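Local coordinates for protein cephalosporin hydroxylase CMCI (Streptomyces clavuligerus, PDB 2BM8) that probably helps to hydroxylate or methoxylate the cephalosporin nucleus during cephamycin biosynthesis, on a methyltransferase-like Rossmann fold, at residues L77-Y91 with L102-D116. The protein carries 3 engineered substitutions. Sequence-based numbering, arbitrary orientation.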
# COMPACT_ATOMS: atom_id res chain seq x y z
N LEU B 77 -2.26 26.04 -21.32
CA LEU B 77 -2.96 26.90 -22.25
C LEU B 77 -3.10 28.32 -21.69
O LEU B 77 -2.83 29.29 -22.39
CB LEU B 77 -4.34 26.33 -22.58
CG LEU B 77 -4.36 25.50 -23.86
CD1 LEU B 77 -3.24 24.47 -23.94
CD2 LEU B 77 -5.71 24.83 -24.02
N TRP B 78 -3.48 28.41 -20.41
CA TRP B 78 -3.76 29.67 -19.74
C TRP B 78 -2.51 30.55 -19.63
O TRP B 78 -2.59 31.78 -19.79
CB TRP B 78 -4.34 29.43 -18.35
CG TRP B 78 -4.78 30.70 -17.67
CD1 TRP B 78 -4.23 31.26 -16.55
CD2 TRP B 78 -5.83 31.58 -18.09
NE1 TRP B 78 -4.90 32.42 -16.24
CE2 TRP B 78 -5.88 32.65 -17.17
CE3 TRP B 78 -6.74 31.57 -19.15
CZ2 TRP B 78 -6.80 33.70 -17.28
CZ3 TRP B 78 -7.67 32.63 -19.27
CH2 TRP B 78 -7.69 33.67 -18.33
N GLU B 79 -1.38 29.90 -19.39
CA GLU B 79 -0.10 30.59 -19.24
C GLU B 79 0.53 30.96 -20.61
O GLU B 79 0.96 32.09 -20.81
CB GLU B 79 0.85 29.71 -18.43
CG GLU B 79 2.33 30.13 -18.45
CD GLU B 79 3.21 29.13 -17.72
OE1 GLU B 79 2.97 27.90 -17.83
OE2 GLU B 79 4.13 29.56 -17.01
N LEU B 80 0.60 30.00 -21.52
CA LEU B 80 1.28 30.16 -22.82
C LEU B 80 0.43 30.92 -23.88
O LEU B 80 0.95 31.69 -24.69
CB LEU B 80 1.63 28.78 -23.36
CG LEU B 80 2.91 28.47 -24.13
CD1 LEU B 80 2.55 27.66 -25.39
CD2 LEU B 80 3.78 29.68 -24.46
N ARG B 81 -0.88 30.67 -23.86
CA ARG B 81 -1.81 31.21 -24.86
C ARG B 81 -1.31 30.86 -26.27
O ARG B 81 -0.98 31.75 -27.04
CB ARG B 81 -2.01 32.72 -24.68
CG ARG B 81 -2.58 33.08 -23.31
CD ARG B 81 -2.77 34.57 -23.07
NE ARG B 81 -3.72 35.16 -24.01
CZ ARG B 81 -5.04 34.98 -23.98
NH1 ARG B 81 -5.61 34.23 -23.05
NH2 ARG B 81 -5.79 35.57 -24.89
N PRO B 82 -1.27 29.58 -26.58
CA PRO B 82 -0.78 29.13 -27.88
C PRO B 82 -1.70 29.53 -29.02
O PRO B 82 -2.90 29.40 -28.90
CB PRO B 82 -0.76 27.60 -27.75
CG PRO B 82 -1.78 27.29 -26.71
CD PRO B 82 -1.69 28.45 -25.74
N ARG B 83 -1.11 30.04 -30.11
CA ARG B 83 -1.83 30.23 -31.36
C ARG B 83 -2.04 28.92 -32.16
O ARG B 83 -2.91 28.87 -33.03
CB ARG B 83 -1.09 31.27 -32.23
CG ARG B 83 -1.25 32.72 -31.75
CD ARG B 83 -2.38 33.50 -32.44
NE ARG B 83 -1.86 34.38 -33.50
CZ ARG B 83 -2.29 34.43 -34.76
NH1 ARG B 83 -3.28 33.66 -35.19
NH2 ARG B 83 -1.72 35.28 -35.60
N THR B 84 -1.26 27.88 -31.87
CA THR B 84 -1.36 26.62 -32.61
C THR B 84 -1.13 25.42 -31.70
O THR B 84 -0.13 25.34 -31.02
CB THR B 84 -0.32 26.57 -33.77
OG1 THR B 84 -0.37 27.76 -34.57
CG2 THR B 84 -0.66 25.44 -34.75
N ILE B 85 -2.06 24.47 -31.71
CA ILE B 85 -1.85 23.19 -31.06
C ILE B 85 -1.91 22.07 -32.08
O ILE B 85 -2.90 21.94 -32.79
CB ILE B 85 -2.89 22.99 -29.97
CG1 ILE B 85 -2.66 24.01 -28.84
CG2 ILE B 85 -2.83 21.56 -29.42
CD1 ILE B 85 -3.81 24.12 -27.90
N VAL B 86 -0.85 21.27 -32.15
CA VAL B 86 -0.72 20.14 -33.06
C VAL B 86 -0.79 18.80 -32.31
O VAL B 86 -0.05 18.58 -31.36
CB VAL B 86 0.63 20.17 -33.77
CG1 VAL B 86 0.75 19.00 -34.73
CG2 VAL B 86 0.84 21.50 -34.51
N GLU B 87 -1.68 17.91 -32.76
CA GLU B 87 -1.75 16.53 -32.25
C GLU B 87 -1.28 15.59 -33.33
O GLU B 87 -1.91 15.50 -34.36
CB GLU B 87 -3.20 16.16 -31.92
CG GLU B 87 -3.59 16.39 -30.48
CD GLU B 87 -3.04 15.33 -29.54
OE1 GLU B 87 -2.12 14.59 -29.95
OE2 GLU B 87 -3.55 15.24 -28.40
N LEU B 88 -0.17 14.89 -33.09
CA LEU B 88 0.27 13.76 -33.91
C LEU B 88 -0.36 12.52 -33.27
O LEU B 88 -0.06 12.20 -32.12
CB LEU B 88 1.80 13.64 -33.87
CG LEU B 88 2.64 13.15 -35.05
CD1 LEU B 88 3.93 12.58 -34.52
CD2 LEU B 88 1.94 12.13 -35.98
N GLY B 89 -1.24 11.83 -34.00
CA GLY B 89 -2.09 10.78 -33.44
C GLY B 89 -3.45 11.34 -33.05
O GLY B 89 -3.55 12.04 -32.05
N VAL B 90 -4.49 11.02 -33.81
CA VAL B 90 -5.81 11.64 -33.64
C VAL B 90 -6.86 10.71 -33.01
O VAL B 90 -7.58 11.13 -32.08
CB VAL B 90 -6.34 12.16 -34.98
CG1 VAL B 90 -7.78 12.65 -34.87
CG2 VAL B 90 -5.46 13.27 -35.50
N TYR B 91 -6.97 9.48 -33.54
CA TYR B 91 -8.03 8.52 -33.15
C TYR B 91 -9.46 9.07 -33.38
O TYR B 91 -9.84 9.30 -34.51
CB TYR B 91 -7.82 8.00 -31.71
CG TYR B 91 -8.74 6.85 -31.29
CD1 TYR B 91 -8.86 5.69 -32.05
CD2 TYR B 91 -9.52 6.94 -30.13
CE1 TYR B 91 -9.73 4.65 -31.67
CE2 TYR B 91 -10.37 5.91 -29.74
CZ TYR B 91 -10.48 4.77 -30.50
OH TYR B 91 -11.32 3.76 -30.08
N LEU B 102 -11.60 24.75 -25.45
CA LEU B 102 -10.96 25.34 -24.28
C LEU B 102 -10.25 26.63 -24.63
O LEU B 102 -10.23 27.57 -23.84
CB LEU B 102 -9.97 24.34 -23.69
CG LEU B 102 -9.58 24.51 -22.23
CD1 LEU B 102 -10.76 24.92 -21.37
CD2 LEU B 102 -8.98 23.22 -21.74
N THR B 103 -9.65 26.67 -25.81
CA THR B 103 -9.03 27.88 -26.30
C THR B 103 -10.08 28.96 -26.64
O THR B 103 -9.81 30.13 -26.45
CB THR B 103 -8.11 27.58 -27.53
OG1 THR B 103 -8.79 26.76 -28.48
CG2 THR B 103 -6.91 26.75 -27.12
N LYS B 104 -11.26 28.57 -27.12
CA LYS B 104 -12.33 29.53 -27.41
C LYS B 104 -12.86 30.19 -26.15
O LYS B 104 -13.05 31.40 -26.11
CB LYS B 104 -13.50 28.88 -28.15
CG LYS B 104 -13.21 28.45 -29.57
CD LYS B 104 -13.32 29.59 -30.58
CE LYS B 104 -13.06 29.10 -32.01
NZ LYS B 104 -14.17 28.21 -32.50
N ILE B 105 -13.08 29.39 -25.11
CA ILE B 105 -13.61 29.89 -23.85
C ILE B 105 -12.62 30.86 -23.23
O ILE B 105 -13.02 31.81 -22.59
CB ILE B 105 -13.87 28.72 -22.89
CG1 ILE B 105 -14.82 27.71 -23.52
CG2 ILE B 105 -14.52 29.19 -21.58
CD1 ILE B 105 -14.38 26.32 -23.22
N MET B 106 -11.33 30.58 -23.43
CA MET B 106 -10.23 31.43 -22.94
C MET B 106 -10.00 32.72 -23.74
O MET B 106 -9.32 33.62 -23.25
CB MET B 106 -8.92 30.63 -22.94
CG MET B 106 -8.87 29.58 -21.86
SD MET B 106 -7.38 28.61 -21.88
CE MET B 106 -7.59 27.67 -20.40
N GLY B 107 -10.54 32.81 -24.95
CA GLY B 107 -10.34 33.98 -25.79
C GLY B 107 -9.00 33.99 -26.52
O GLY B 107 -8.51 35.04 -26.91
N ILE B 108 -8.42 32.80 -26.70
CA ILE B 108 -7.17 32.62 -27.42
C ILE B 108 -7.47 32.27 -28.88
O ILE B 108 -8.18 31.30 -29.14
CB ILE B 108 -6.38 31.45 -26.80
CG1 ILE B 108 -6.15 31.67 -25.29
CG2 ILE B 108 -5.04 31.28 -27.51
CD1 ILE B 108 -5.90 30.39 -24.53
N ASP B 109 -6.91 33.03 -29.81
CA ASP B 109 -7.00 32.72 -31.25
C ASP B 109 -6.12 31.51 -31.57
O ASP B 109 -4.97 31.66 -31.92
CB ASP B 109 -6.54 33.94 -32.08
CG ASP B 109 -6.64 33.70 -33.59
OD1 ASP B 109 -7.08 32.60 -33.99
OD2 ASP B 109 -6.28 34.56 -34.44
N CYS B 110 -6.67 30.30 -31.48
CA CYS B 110 -5.87 29.09 -31.63
C CYS B 110 -6.43 28.19 -32.72
O CYS B 110 -7.63 27.87 -32.72
CB CYS B 110 -5.77 28.33 -30.30
SG CYS B 110 -4.62 26.92 -30.25
N GLN B 111 -5.55 27.79 -33.63
CA GLN B 111 -5.81 26.77 -34.64
C GLN B 111 -5.32 25.41 -34.14
O GLN B 111 -4.15 25.28 -33.79
CB GLN B 111 -5.04 27.12 -35.92
CG GLN B 111 -5.54 28.35 -36.61
CD GLN B 111 -6.98 28.20 -37.01
OE1 GLN B 111 -7.43 27.10 -37.28
NE2 GLN B 111 -7.71 29.29 -37.02
N VAL B 112 -6.21 24.42 -34.10
CA VAL B 112 -5.88 23.08 -33.65
C VAL B 112 -5.70 22.22 -34.88
O VAL B 112 -6.50 22.31 -35.80
CB VAL B 112 -7.00 22.48 -32.77
CG1 VAL B 112 -6.63 21.10 -32.26
CG2 VAL B 112 -7.28 23.40 -31.59
N ILE B 113 -4.64 21.42 -34.91
CA ILE B 113 -4.32 20.56 -36.04
C ILE B 113 -4.12 19.11 -35.58
O ILE B 113 -3.37 18.85 -34.65
CB ILE B 113 -3.06 21.09 -36.80
CG1 ILE B 113 -3.38 22.38 -37.56
CG2 ILE B 113 -2.53 20.04 -37.79
CD1 ILE B 113 -2.18 23.19 -37.94
N GLY B 114 -4.79 18.17 -36.25
CA GLY B 114 -4.63 16.76 -35.98
C GLY B 114 -4.08 16.05 -37.18
O GLY B 114 -4.65 16.14 -38.27
N ILE B 115 -2.98 15.33 -36.98
CA ILE B 115 -2.30 14.57 -38.02
C ILE B 115 -2.40 13.09 -37.69
O ILE B 115 -2.05 12.71 -36.58
CB ILE B 115 -0.80 14.95 -38.05
CG1 ILE B 115 -0.61 16.46 -38.08
CG2 ILE B 115 -0.09 14.32 -39.23
CD1 ILE B 115 0.86 16.89 -38.21
N ASP B 116 -2.86 12.26 -38.63
CA ASP B 116 -2.79 10.80 -38.45
C ASP B 116 -2.67 10.06 -39.78
O ASP B 116 -3.09 10.55 -40.82
CB ASP B 116 -4.01 10.25 -37.66
CG ASP B 116 -3.68 8.97 -36.85
OD1 ASP B 116 -3.26 7.94 -37.44
OD2 ASP B 116 -3.81 8.88 -35.61
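Ile113 O is held twice from strand 84-88: Glu87 N donates an almost straight hydrogen bond to it (2.7 Å, 174° at the hydrogen), and Val86 CA adds a C-H...O contact at 3.3 Å. The same parallel pattern runs on to Gly89 N, which reaches Ile115 O. Past the last bridge a side chain takes over. Asp116 CG lies anti to the backbone N (chi1 -151°), and OD2 accepts Val90 N at 2.9 Å through its anti lone pair, while OD1 is bound by Asp118 N. Replacing Asp116 with alanine would probably cost Val90 N its acceptor and let the turn after strand 84-88 move more freely. Val90 CG2, meanwhile, lies against the backbone of Gly114, 3.5 Å from Gly114 C.

At the other end of the strands Ile85 CD1 packs on Cys110 SG (3.7 Å) and meets Thr103 CG2 tip to tip. Ile108 CG1 sits over one face of the Arg81 guanidinium, 3.4 Å from NH1. Met106, extended beyond CG, lays SD beside Leu77 CB and at the edge of the Trp78 ring, a Met-aromatic contact. On the exposed side Arg83 NH1 faces Asp109 OD2 at 3.2 Å, a salt bridge of charges alone.

Strand 84-88, helix 94-106 and strand 111-116 form a right-handed beta-alpha-beta crossover, as at the start of a Rossmann-like methyltransferase sheet, where an acidic residue ending the second strand often faces the cofactor.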